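Local coordinates for nudix hydrolase DR_0079 (Deinococcus radiodurans, PDB 2O5F), which hydrolyses nucleoside di- and triphosphates to monophosphates with magnesium as cofactor, with a marked preference for CDP and CTP, at residues E14-V19 with E76-A81; F40-N43 with Q47-I50; S104-Q109 with S113-V118; G136-T141 with L146-A151. One frame throughout, in Å; residues are numbered along the deposited sequence.

Contact 1. Residues E14-V19 with E76-A81; sequences ERDEVV and ETYEEA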
loop_
_atom_site.group_PDB
_atom_site.type_symbol
_atom_site.label_atom_id
_atom_site.label_comp_id
_atom_site.label_asym_id
_atom_site.label_seq_id
_atom_site.Cartn_x
_atom_site.Cartn_y
_atom_site.Cartn_z
ATOM N N GLU A 14 6.043 0.151 -19.589
ATOM C CA GLU A 14 4.878 1.027 -19.506
ATOM C C GLU A 14 3.534 0.310 -19.494
ATOM O O GLU A 14 2.532 0.856 -19.027
ATOM C CB GLU A 14 4.884 2.036 -20.657
ATOM C CG GLU A 14 5.753 3.249 -20.418
ATOM C CD GLU A 14 7.238 2.960 -20.506
ATOM O OE1 GLU A 14 8.027 3.851 -20.114
ATOM O OE2 GLU A 14 7.616 1.861 -20.975
ATOM N N ARG A 15 3.510 -0.902 -20.030
ATOM C CA ARG A 15 2.281 -1.695 -20.092
ATOM C C ARG A 15 2.175 -2.648 -18.901
ATOM O O ARG A 15 1.258 -3.471 -18.826
ATOM C CB ARG A 15 2.257 -2.505 -21.391
ATOM C CG ARG A 15 2.158 -1.681 -22.667
ATOM C CD ARG A 15 0.802 -1.004 -22.775
ATOM N NE ARG A 15 0.510 -0.506 -24.123
ATOM C CZ ARG A 15 1.207 0.435 -24.753
ATOM N NH1 ARG A 15 2.254 0.998 -24.169
ATOM N NH2 ARG A 15 0.852 0.822 -25.970
ATOM N N ASP A 16 3.117 -2.521 -17.972
ATOM C CA ASP A 16 3.175 -3.368 -16.789
ATOM C C ASP A 16 3.457 -4.804 -17.203
ATOM O O ASP A 16 2.887 -5.752 -16.662
ATOM C CB ASP A 16 1.875 -3.290 -15.975
ATOM C CG ASP A 16 2.010 -3.937 -14.604
ATOM O OD1 ASP A 16 3.113 -3.880 -14.026
ATOM O OD2 ASP A 16 1.020 -4.493 -14.090
ATOM N N GLU A 17 4.339 -4.949 -18.187
ATOM C CA GLU A 17 4.752 -6.255 -18.678
ATOM C C GLU A 17 6.165 -6.468 -18.160
ATOM O O GLU A 17 6.982 -5.556 -18.201
ATOM C CB GLU A 17 4.745 -6.280 -20.209
ATOM C CG GLU A 17 3.354 -6.210 -20.813
ATOM C CD GLU A 17 3.358 -5.861 -22.289
ATOM O OE1 GLU A 17 2.295 -6.017 -22.930
ATOM O OE2 GLU A 17 4.408 -5.416 -22.810
ATOM N N VAL A 18 6.440 -7.670 -17.667
ATOM C CA VAL A 18 7.756 -8.001 -17.132
ATOM C C VAL A 18 8.812 -8.072 -18.228
ATOM O O VAL A 18 8.641 -8.787 -19.215
ATOM C CB VAL A 18 7.724 -9.353 -16.397
ATOM C CG1 VAL A 18 9.099 -9.667 -15.819
ATOM C CG2 VAL A 18 6.673 -9.314 -15.291
ATOM N N VAL A 19 9.908 -7.344 -18.034
ATOM C CA VAL A 19 11.002 -7.298 -19.003
ATOM C C VAL A 19 12.369 -7.616 -18.395
ATOM O O VAL A 19 13.398 -7.428 -19.044
ATOM C CB VAL A 19 11.090 -5.907 -19.666
ATOM C CG1 VAL A 19 9.809 -5.613 -20.439
ATOM C CG2 VAL A 19 11.314 -4.840 -18.600
ATOM N N GLU A 76 6.123 -13.079 -8.301
ATOM C CA GLU A 76 4.921 -13.007 -7.491
ATOM C C GLU A 76 3.825 -12.196 -8.180
ATOM O O GLU A 76 4.104 -11.242 -8.904
ATOM C CB GLU A 76 5.293 -12.378 -6.152
ATOM C CG GLU A 76 4.242 -12.392 -5.080
ATOM C CD GLU A 76 4.791 -11.817 -3.782
ATOM O OE1 GLU A 76 5.330 -10.688 -3.812
ATOM O OE2 GLU A 76 4.686 -12.490 -2.736
ATOM N N THR A 77 2.575 -12.589 -7.978
ATOM C CA THR A 77 1.479 -11.841 -8.571
ATOM C C THR A 77 1.064 -10.775 -7.552
ATOM O O THR A 77 1.483 -10.827 -6.396
ATOM C CB THR A 77 0.284 -12.746 -8.864
ATOM O OG1 THR A 77 -0.673 -12.030 -9.654
ATOM C CG2 THR A 77 -0.358 -13.180 -7.582
ATOM N N TYR A 78 0.246 -9.818 -7.978
ATOM C CA TYR A 78 -0.211 -8.755 -7.089
ATOM C C TYR A 78 -0.952 -9.308 -5.872
ATOM O O TYR A 78 -0.692 -8.897 -4.742
ATOM C CB TYR A 78 -1.122 -7.780 -7.847
ATOM C CG TYR A 78 -0.392 -6.813 -8.769
ATOM C CD1 TYR A 78 0.258 -5.692 -8.257
ATOM C CD2 TYR A 78 -0.371 -7.011 -10.149
ATOM C CE1 TYR A 78 0.908 -4.781 -9.094
ATOM C CE2 TYR A 78 0.277 -6.113 -11.002
ATOM C CZ TYR A 78 0.909 -5.003 -10.469
ATOM O OH TYR A 78 1.526 -4.108 -11.303
ATOM N N GLU A 79 -1.869 -10.243 -6.101
ATOM C CA GLU A 79 -2.638 -10.832 -5.003
ATOM C C GLU A 79 -1.734 -11.549 -3.996
ATOM O O GLU A 79 -1.937 -11.446 -2.783
ATOM C CB GLU A 79 -3.677 -11.820 -5.549
ATOM C CG GLU A 79 -4.653 -12.330 -4.491
ATOM C CD GLU A 79 -5.591 -13.400 -5.021
ATOM O OE1 GLU A 79 -5.898 -13.376 -6.233
ATOM O OE2 GLU A 79 -6.031 -14.255 -4.219
ATOM N N GLU A 80 -0.740 -12.277 -4.493
ATOM C CA GLU A 80 0.169 -12.993 -3.611
ATOM C C GLU A 80 0.976 -12.027 -2.747
ATOM O O GLU A 80 1.213 -12.288 -1.567
ATOM C CB GLU A 80 1.103 -13.891 -4.427
ATOM C CG GLU A 80 0.378 -15.048 -5.103
ATOM C CD GLU A 80 1.240 -15.780 -6.112
ATOM O OE1 GLU A 80 2.324 -15.259 -6.457
ATOM O OE2 GLU A 80 0.826 -16.872 -6.563
ATOM N N ALA A 81 1.393 -10.907 -3.329
ATOM C CA ALA A 81 2.164 -9.929 -2.573
ATOM C C ALA A 81 1.268 -9.324 -1.494
ATOM O O ALA A 81 1.704 -9.068 -0.370
ATOM C CB ALA A 81 2.683 -8.837 -3.499
#

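Contact 2. Residues F40-N43 with Q47-I50; sequences FLRN and QLWI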
loop_
_atom_site.group_PDB
_atom_site.type_symbol
_atom_site.label_atom_id
_atom_site.label_comp_id
_atom_site.label_asym_id
_atom_site.label_seq_id
_atom_site.Cartn_x
_atom_site.Cartn_y
_atom_site.Cartn_z
ATOM N N PHE A 40 -6.057 -0.558 1.859
ATOM C CA PHE A 40 -6.668 0.202 2.921
ATOM C C PHE A 40 -7.651 -0.713 3.626
ATOM O O PHE A 40 -8.392 -1.454 2.981
ATOM C CB PHE A 40 -7.427 1.403 2.357
ATOM C CG PHE A 40 -6.541 2.509 1.876
ATOM C CD1 PHE A 40 -5.821 3.279 2.779
ATOM C CD2 PHE A 40 -6.430 2.790 0.517
ATOM C CE1 PHE A 40 -4.997 4.323 2.338
ATOM C CE2 PHE A 40 -5.605 3.831 0.065
ATOM C CZ PHE A 40 -4.890 4.596 0.984
ATOM N N LEU A 41 -7.628 -0.669 4.948
ATOM C CA LEU A 41 -8.549 -1.443 5.764
ATOM C C LEU A 41 -9.636 -0.432 6.133
ATOM O O LEU A 41 -9.352 0.564 6.798
ATOM C CB LEU A 41 -7.837 -1.931 7.027
ATOM C CG LEU A 41 -8.683 -2.688 8.055
ATOM C CD1 LEU A 41 -9.111 -4.031 7.473
ATOM C CD2 LEU A 41 -7.873 -2.904 9.328
ATOM N N ARG A 42 -10.870 -0.665 5.691
ATOM C CA ARG A 42 -11.953 0.265 6.004
ATOM C C ARG A 42 -13.058 -0.400 6.818
ATOM O O ARG A 42 -13.495 -1.509 6.503
ATOM C CB ARG A 42 -12.556 0.852 4.721
ATOM C CG ARG A 42 -13.622 1.912 4.985
ATOM C CD ARG A 42 -14.288 2.389 3.706
ATOM N NE ARG A 42 -14.885 1.276 2.974
ATOM C CZ ARG A 42 -15.621 1.408 1.875
ATOM N NH1 ARG A 42 -15.858 2.614 1.371
ATOM N NH2 ARG A 42 -16.115 0.332 1.274
ATOM N N ASN A 43 -13.512 0.280 7.866
ATOM C CA ASN A 43 -14.565 -0.270 8.704
ATOM C C ASN A 43 -15.954 0.162 8.231
ATOM O O ASN A 43 -16.098 0.819 7.203
ATOM C CB ASN A 43 -14.352 0.112 10.175
ATOM C CG ASN A 43 -14.404 1.617 10.429
ATOM O OD1 ASN A 43 -14.941 2.385 9.633
ATOM N ND2 ASN A 43 -13.851 2.038 11.569
ATOM N N GLN A 47 -14.115 4.692 8.020
ATOM C CA GLN A 47 -12.784 5.122 8.442
ATOM C C GLN A 47 -11.743 4.127 7.932
ATOM O O GLN A 47 -12.035 2.950 7.750
ATOM C CB GLN A 47 -12.715 5.187 9.967
ATOM C CG GLN A 47 -13.683 6.180 10.592
ATOM C CD GLN A 47 -13.786 6.004 12.092
ATOM O OE1 GLN A 47 -13.990 4.891 12.581
ATOM N NE2 GLN A 47 -13.660 7.097 12.833
ATOM N N LEU A 48 -10.528 4.610 7.704
ATOM C CA LEU A 48 -9.442 3.759 7.237
ATOM C C LEU A 48 -8.455 3.586 8.395
ATOM O O LEU A 48 -8.183 4.542 9.120
ATOM C CB LEU A 48 -8.738 4.423 6.047
ATOM C CG LEU A 48 -9.609 4.912 4.882
ATOM C CD1 LEU A 48 -8.723 5.620 3.858
ATOM C CD2 LEU A 48 -10.342 3.738 4.226
ATOM N N TRP A 49 -7.926 2.382 8.594
ATOM C CA TRP A 49 -6.973 2.201 9.686
ATOM C C TRP A 49 -5.616 2.627 9.154
ATOM O O TRP A 49 -5.029 1.966 8.296
ATOM C CB TRP A 49 -6.911 0.753 10.158
ATOM C CG TRP A 49 -6.141 0.599 11.447
ATOM C CD1 TRP A 49 -6.567 0.923 12.703
ATOM C CD2 TRP A 49 -4.796 0.116 11.594
ATOM N NE1 TRP A 49 -5.570 0.670 13.626
ATOM C CE2 TRP A 49 -4.472 0.179 12.969
ATOM C CE3 TRP A 49 -3.832 -0.361 10.692
ATOM C CZ2 TRP A 49 -3.227 -0.214 13.467
ATOM C CZ3 TRP A 49 -2.585 -0.759 11.192
ATOM C CH2 TRP A 49 -2.300 -0.678 12.568
ATOM N N ILE A 50 -5.117 3.737 9.678
ATOM C CA ILE A 50 -3.852 4.286 9.210
ATOM C C ILE A 50 -2.730 4.090 10.212
ATOM O O ILE A 50 -2.742 4.679 11.298
ATOM C CB ILE A 50 -4.013 5.797 8.906
ATOM C CG1 ILE A 50 -5.126 5.998 7.861
ATOM C CG2 ILE A 50 -2.700 6.364 8.390
ATOM C CD1 ILE A 50 -4.866 5.269 6.537
#

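Contact 3. Residues S104-Q109 with S113-V118; sequences SFSPFQ and SSFMCV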
loop_
_atom_site.group_PDB
_atom_site.type_symbol
_atom_site.label_atom_id
_atom_site.label_comp_id
_atom_site.label_asym_id
_atom_site.label_seq_id
_atom_site.Cartn_x
_atom_site.Cartn_y
_atom_site.Cartn_z
ATOM N N SER A 104 -6.115 0.210 -10.020
ATOM C CA SER A 104 -4.784 -0.094 -10.536
ATOM C C SER A 104 -4.237 1.209 -11.114
ATOM O O SER A 104 -4.970 1.958 -11.757
ATOM C CB SER A 104 -4.873 -1.158 -11.634
ATOM O OG SER A 104 -5.294 -2.406 -11.103
ATOM N N PHE A 105 -2.955 1.486 -10.884
ATOM C CA PHE A 105 -2.353 2.719 -11.383
ATOM C C PHE A 105 -0.990 2.542 -12.025
ATOM O O PHE A 105 -0.238 1.643 -11.660
ATOM C CB PHE A 105 -2.188 3.733 -10.249
ATOM C CG PHE A 105 -3.472 4.137 -9.593
ATOM C CD1 PHE A 105 -4.420 4.885 -10.287
ATOM C CD2 PHE A 105 -3.725 3.781 -8.275
ATOM C CE1 PHE A 105 -5.607 5.278 -9.669
ATOM C CE2 PHE A 105 -4.907 4.166 -7.643
ATOM C CZ PHE A 105 -5.849 4.915 -8.338
ATOM N N SER A 106 -0.685 3.436 -12.965
ATOM C CA SER A 106 0.601 3.464 -13.646
ATOM C C SER A 106 1.356 4.705 -13.166
ATOM O O SER A 106 0.757 5.766 -12.956
ATOM C CB SER A 106 0.418 3.548 -15.168
ATOM O OG SER A 106 1.569 4.129 -15.773
ATOM N N PRO A 107 2.678 4.579 -12.976
ATOM C CA PRO A 107 3.568 5.654 -12.526
ATOM C C PRO A 107 3.686 6.781 -13.554
ATOM O O PRO A 107 4.131 7.884 -13.229
ATOM C CB PRO A 107 4.915 4.957 -12.353
ATOM C CG PRO A 107 4.589 3.510 -12.281
ATOM C CD PRO A 107 3.425 3.328 -13.183
ATOM N N PHE A 108 3.335 6.494 -14.804
ATOM C CA PHE A 108 3.429 7.511 -15.850
ATOM C C PHE A 108 2.111 8.217 -16.121
ATOM O O PHE A 108 2.084 9.230 -16.817
ATOM C CB PHE A 108 3.949 6.902 -17.153
ATOM C CG PHE A 108 5.236 6.163 -16.990
ATOM C CD1 PHE A 108 5.235 4.801 -16.730
ATOM C CD2 PHE A 108 6.452 6.834 -17.044
ATOM C CE1 PHE A 108 6.429 4.109 -16.522
ATOM C CE2 PHE A 108 7.653 6.152 -16.838
ATOM C CZ PHE A 108 7.639 4.787 -16.577
ATOM N N GLN A 109 1.021 7.695 -15.570
ATOM C CA GLN A 109 -0.288 8.307 -15.772
ATOM C C GLN A 109 -0.778 9.054 -14.537
ATOM O O GLN A 109 -1.849 9.661 -14.555
ATOM C CB GLN A 109 -1.314 7.245 -16.144
ATOM C CG GLN A 109 -1.029 6.535 -17.447
ATOM C CD GLN A 109 -2.162 5.610 -17.827
ATOM O OE1 GLN A 109 -2.531 4.726 -17.058
ATOM N NE2 GLN A 109 -2.726 5.813 -19.012
ATOM N N SER A 113 4.422 6.519 -7.310
ATOM C CA SER A 113 5.782 5.993 -7.487
ATOM C C SER A 113 6.041 4.757 -8.363
ATOM O O SER A 113 7.056 4.701 -9.061
ATOM C CB SER A 113 6.385 5.734 -6.110
ATOM O OG SER A 113 5.586 4.814 -5.395
ATOM N N SER A 114 5.147 3.774 -8.307
ATOM C CA SER A 114 5.305 2.530 -9.054
ATOM C C SER A 114 3.988 2.031 -9.616
ATOM O O SER A 114 2.929 2.592 -9.351
ATOM C CB SER A 114 5.836 1.422 -8.133
ATOM O OG SER A 114 6.964 1.826 -7.402
ATOM N N PHE A 115 4.070 0.953 -10.391
ATOM C CA PHE A 115 2.884 0.317 -10.923
ATOM C C PHE A 115 2.269 -0.318 -9.693
ATOM O O PHE A 115 2.984 -0.791 -8.806
ATOM C CB PHE A 115 3.273 -0.736 -11.955
ATOM C CG PHE A 115 3.468 -0.169 -13.326
ATOM C CD1 PHE A 115 2.371 0.085 -14.141
ATOM C CD2 PHE A 115 4.737 0.154 -13.788
ATOM C CE1 PHE A 115 2.532 0.653 -15.400
ATOM C CE2 PHE A 115 4.908 0.725 -15.050
ATOM C CZ PHE A 115 3.796 0.973 -15.856
ATOM N N MET A 116 0.950 -0.329 -9.612
ATOM C CA MET A 116 0.349 -0.891 -8.428
ATOM C C MET A 116 -1.105 -1.266 -8.529
ATOM O O MET A 116 -1.851 -0.786 -9.386
ATOM C CB MET A 116 0.485 0.100 -7.271
ATOM C CG MET A 116 -0.202 1.438 -7.523
ATOM S SD MET A 116 -0.101 2.545 -6.093
ATOM C CE MET A 116 1.581 3.136 -6.191
ATOM N N CYS A 117 -1.486 -2.156 -7.630
ATOM C CA CYS A 117 -2.863 -2.548 -7.502
ATOM C C CYS A 117 -3.152 -2.117 -6.074
ATOM O O CYS A 117 -2.347 -2.367 -5.164
ATOM C CB CYS A 117 -3.051 -4.054 -7.634
ATOM S SG CYS A 117 -4.794 -4.516 -7.604
ATOM N N VAL A 118 -4.283 -1.445 -5.896
ATOM C CA VAL A 118 -4.713 -0.972 -4.589
ATOM C C VAL A 118 -5.934 -1.811 -4.231
ATOM O O VAL A 118 -6.830 -2.000 -5.054
ATOM C CB VAL A 118 -5.112 0.523 -4.628
ATOM C CG1 VAL A 118 -5.339 1.048 -3.213
ATOM C CG2 VAL A 118 -4.030 1.331 -5.330
#

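Contact 4. Residues G136-T141 with L146-A151; sequences GGEWLT and LARIAA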
loop_
_atom_site.group_PDB
_atom_site.type_symbol
_atom_site.label_atom_id
_atom_site.label_comp_id
_atom_site.label_asym_id
_atom_site.label_seq_id
_atom_site.Cartn_x
_atom_site.Cartn_y
_atom_site.Cartn_z
ATOM N N GLY A 136 1.961 2.153 15.973
ATOM C CA GLY A 136 0.582 2.251 16.413
ATOM C C GLY A 136 -0.259 2.655 15.222
ATOM O O GLY A 136 0.285 2.912 14.155
ATOM N N GLY A 137 -1.577 2.706 15.384
ATOM C CA GLY A 137 -2.415 3.091 14.265
ATOM C C GLY A 137 -3.722 3.672 14.755
ATOM O O GLY A 137 -4.039 3.570 15.936
ATOM N N GLU A 138 -4.474 4.298 13.860
ATOM C CA GLU A 138 -5.748 4.856 14.254
ATOM C C GLU A 138 -6.755 4.873 13.117
ATOM O O GLU A 138 -6.396 4.941 11.938
ATOM C CB GLU A 138 -5.558 6.263 14.847
ATOM C CG GLU A 138 -4.894 7.288 13.948
ATOM C CD GLU A 138 -4.233 8.447 14.726
ATOM O OE1 GLU A 138 -4.892 9.090 15.580
ATOM O OE2 GLU A 138 -3.039 8.725 14.467
ATOM N N TRP A 139 -8.027 4.760 13.480
ATOM C CA TRP A 139 -9.086 4.796 12.485
ATOM C C TRP A 139 -9.319 6.271 12.196
ATOM O O TRP A 139 -9.586 7.063 13.102
ATOM C CB TRP A 139 -10.354 4.138 13.025
ATOM C CG TRP A 139 -10.224 2.643 13.170
ATOM C CD1 TRP A 139 -9.936 1.954 14.298
ATOM C CD2 TRP A 139 -10.391 1.668 12.127
ATOM N NE1 TRP A 139 -9.913 0.597 14.032
ATOM C CE2 TRP A 139 -10.192 0.399 12.707
ATOM C CE3 TRP A 139 -10.690 1.752 10.760
ATOM C CZ2 TRP A 139 -10.289 -0.787 11.968
ATOM C CZ3 TRP A 139 -10.784 0.574 10.021
ATOM C CH2 TRP A 139 -10.585 -0.680 10.632
ATOM N N LEU A 140 -9.196 6.640 10.934
ATOM C CA LEU A 140 -9.363 8.024 10.550
ATOM C C LEU A 140 -10.195 8.144 9.300
ATOM O O LEU A 140 -10.149 7.287 8.416
ATOM C CB LEU A 140 -8.004 8.670 10.274
ATOM C CG LEU A 140 -6.944 8.750 11.369
ATOM C CD1 LEU A 140 -5.648 9.236 10.738
ATOM C CD2 LEU A 140 -7.389 9.686 12.492
ATOM N N THR A 141 -10.962 9.219 9.233
ATOM C CA THR A 141 -11.767 9.475 8.060
ATOM C C THR A 141 -10.796 10.021 7.021
ATOM O O THR A 141 -9.783 10.625 7.367
ATOM C CB THR A 141 -12.831 10.530 8.345
ATOM O OG1 THR A 141 -12.193 11.783 8.631
ATOM C CG2 THR A 141 -13.669 10.111 9.536
ATOM N N LEU A 146 -6.321 13.465 5.140
ATOM C CA LEU A 146 -5.829 14.409 4.137
ATOM C C LEU A 146 -5.497 15.761 4.780
ATOM O O LEU A 146 -4.516 16.428 4.400
ATOM C CB LEU A 146 -6.873 14.581 3.024
ATOM C CG LEU A 146 -7.025 13.361 2.107
ATOM C CD1 LEU A 146 -8.136 13.596 1.082
ATOM C CD2 LEU A 146 -5.691 13.122 1.390
ATOM N N ALA A 147 -6.306 16.172 5.754
ATOM C CA ALA A 147 -6.053 17.433 6.446
ATOM C C ALA A 147 -4.677 17.408 7.139
ATOM O O ALA A 147 -3.925 18.374 7.050
ATOM C CB ALA A 147 -7.157 17.713 7.467
ATOM N N ARG A 148 -4.360 16.311 7.822
ATOM C CA ARG A 148 -3.071 16.183 8.505
ATOM C C ARG A 148 -1.921 16.274 7.504
ATOM O O ARG A 148 -0.918 16.935 7.765
ATOM C CB ARG A 148 -2.958 14.842 9.234
ATOM C CG ARG A 148 -3.854 14.654 10.457
ATOM C CD ARG A 148 -3.494 13.335 11.145
ATOM N NE ARG A 148 -4.368 13.021 12.272
ATOM C CZ ARG A 148 -4.191 11.983 13.081
ATOM N NH1 ARG A 148 -5.043 11.766 14.078
ATOM N NH2 ARG A 148 -3.159 11.161 12.895
ATOM N N ILE A 149 -2.059 15.593 6.367
ATOM C CA ILE A 149 -1.020 15.616 5.340
ATOM C C ILE A 149 -0.836 17.042 4.833
ATOM O O ILE A 149 0.290 17.515 4.684
ATOM C CB ILE A 149 -1.375 14.718 4.126
ATOM C CG1 ILE A 149 -1.807 13.324 4.596
ATOM C CG2 ILE A 149 -0.171 14.604 3.195
ATOM C CD1 ILE A 149 -0.844 12.648 5.514
ATOM N N ALA A 150 -1.949 17.713 4.556
ATOM C CA ALA A 150 -1.931 19.091 4.071
ATOM C C ALA A 150 -1.212 20.006 5.072
ATOM O O ALA A 150 -0.514 20.947 4.684
ATOM C CB ALA A 150 -3.366 19.578 3.836
ATOM N N ALA A 151 -1.374 19.711 6.358
ATOM C CA ALA A 151 -0.753 20.494 7.429
ATOM C C ALA A 151 0.759 20.302 7.511
ATOM O O ALA A 151 1.470 21.156 8.033
ATOM C CB ALA A 151 -1.385 20.126 8.762
#

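Contact 1. Residues E14-V19 with E76-A81
The carboxylate of Asp16 meets the ring of Tyr78 at its edge: OD2 lies in the plane of the ring next to the phenol oxygen, while Cys117 of the neighbouring strand 115-122 sits with its CB over one ring face. Carboxylate and ring planes are turned 50° from each other, and the two side chains reach out from opposite directions. Tyr78 OH donates to Asp16 OD2 at 2.9 Å, although the hydroxyl is modelled too close to another atom, which leaves its exact place less certain. Asp16 suits its position in the turn between strands 8-12 and 18-23, because its phi of 65° is left-handed, a conformation that aspartate tolerates better than most residues. Its CG stands anti to the backbone N (chi1 -168°), which carries the carboxylate toward the helix. Tyrosine suits the other side, being long enough to span a gap in which the nearest CA atoms, those of Asp16 and Tyr78, are 11.6 Å apart. Within 76-81, Glu80 OE1 accepts from Thr77 N at 3.1 Å, from above the carboxylate plane. This is the half of a capping box in which the third helical residue bonds back to the N-cap. The bond probably helps to hold the first turn of helix 78-90, the helix of the Nudix box, which carries the probable magnesium ligands Glu85 and Glu89.

Contact 2. Residues F40-N43 with Q47-I50
Gln47 faces Asn43 with both backbone and side chain. Its backbone N bonds to Asn43 OD1 at 2.9 Å, coming from above the carbonyl plane, and its O accepts from Asn43 N at 3.1 Å. Its OE1 receives Asn43 ND2 at 3.0 Å on a lone pair in the carbonyl plane, an almost straight bond between amides tilted 35° to one another. Asn43 serves all this because CG lies between the backbone N and the carbonyl carbon (chi1 62°); its OD1 also takes Gln45 N, an Asx turn well suited to asparagine. Leu48 is bridged to Arg42, and its methyls divide the work: CD2 rests on the aliphatic Arg42 CB at 3.7 Å, leaving the guanidinium to pair with Glu120, while CD1 approaches CD1 of the Phe40 ring at 3.9 Å. In the Nudix fold of this protein the turn leads from strand 35-42 of the mixed central sheet into strand 48-52, which pairs with strand 136-140; the N-to-C directions of the short strand segments make 130°, a strongly twisted antiparallel pairing. Trp49 returns to backbone pairing, its N donating to Leu41 O at 2.9 Å, while its CB packs on Leu41 CD2 and its indole meets Trp139 edge-to-face. Ile50, a branched chain suited to a buried strand, places CD1 at the edge of the Phe40 ring, 4.3 Å from CE1.

Contact 3. Residues S104-Q109 with S113-V118
Ser104-Phe105 and Met116-Cys117 run antiparallel, in the beta hairpin that closes one side of the mixed Nudix sheet. Phe105 and Met116 form the hydrogen-bonded pair: Phe105 N donates to Met116 O at 2.9 Å, and Met116 N returns a bond to Phe105 O at 3.1 Å. Ser104 and Cys117 are the adjacent non-hydrogen-bonded pair, with CA atoms 4.3 Å apart and small side chains on the same face. On the other face lie the apolar Phe105 and Met116, which suit it because Leu162 of helix 159-166 packs there. Met116 CG comes to the edge of the Phe105 ring, and farther along the strand Val118 CG2 meets the same ring near its plane, 3.8 Å from CE2. Beyond the bridged pairs the chains stay close, and side chains round Phe115 take over the contact. Pro107 stands across its ring at about a right angle, CD almost on the ring normal in a CH-pi contact; proline is apt here, since its CD hydrogens are slightly polarised by the adjoining nitrogen. The proline is modelled too close to segment 113-118, so the spacing is doubtful. The edge of Phe108 approaches the same phenylalanine, its CE1 4.0 Å from Phe115 CE2. Ser106 presses CB against Phe115 CE1 at 3.6 Å, while its OG, beside the carbonyl carbon (chi1 155°), accepts from Phe108 N at 3.1 Å, closing an ST turn.

Contact 4. Residues G136-T141 with L146-A151
Arg148 and Glu138 reach toward each other from opposite directions, one from helix 142-151 and one from strand 136-140, and meet end-on. The guanidinium uses both terminal nitrogens, one for each carboxylate oxygen: NH1 donates to Glu138 OE1 at 3.1 Å and NH2 to Glu138 OE2 at 2.9 Å, each bond nearly straight. The two flat groups are far from coplanar, their planes standing 77° apart. Both oxygens lie close to the guanidinium plane, so the arginine offers its N-H groups properly, but they are approached from well above the carboxylate plane. It is a two-pronged salt bridge without the coplanar alignment of an ideal carboxylate-guanidinium pair. Arginine suits the place because its extended chain, with chi2 and chi3 near 180°, spans the distance from the helix, and its broad head can hold two oxygens at once. Leu140 is on the same side of the strand as Glu138, two residues on, and crosses the arginine at about a right angle. Its CD1 sits 3.8 Å above the guanidinium plane, over the centre, and CD2 lies 3.5 Å from NH1; a branched leucine can lay two methyls on that face. The bridge ties strand 136-140, partner of strand 48-52 in the small antiparallel sheet of this Nudix fold, to the helix directly following, where Thr141 is the N-cap, its OG1 accepting from His144 N. With a methyl-lined face and charge-paired edge, the guanidinium is probably limited in its rotation, and the carboxylate, which has a second, long and weak ion pair with Arg52, is likely to stay ionised.

The contacts form two clusters at opposite ends of the Nudix fold. Contacts 1 and 3 have centres 11 Å apart and touch where Asp16 and Tyr78 pack on strand 115-122; contacts 2 and 4, likewise spaced, share the small sheet in which strand 48-52 pairs with 136-140. Between the clusters runs the mixed sheet, whose neighbouring strands 35-42 and 115-122 let contacts 2 and 3, centres 20 Å apart, meet through Phe40 and Val118. Contacts 1 and 4 are farthest separated, about 30 Å between centres. Along the chain, contact 2 falls between the segments of contact 1; contacts 3 and 4 follow. Contact 1 thus joins the N-terminal hairpin to the Nudix-box helix, contact 4 the small sheet to helix 142-151.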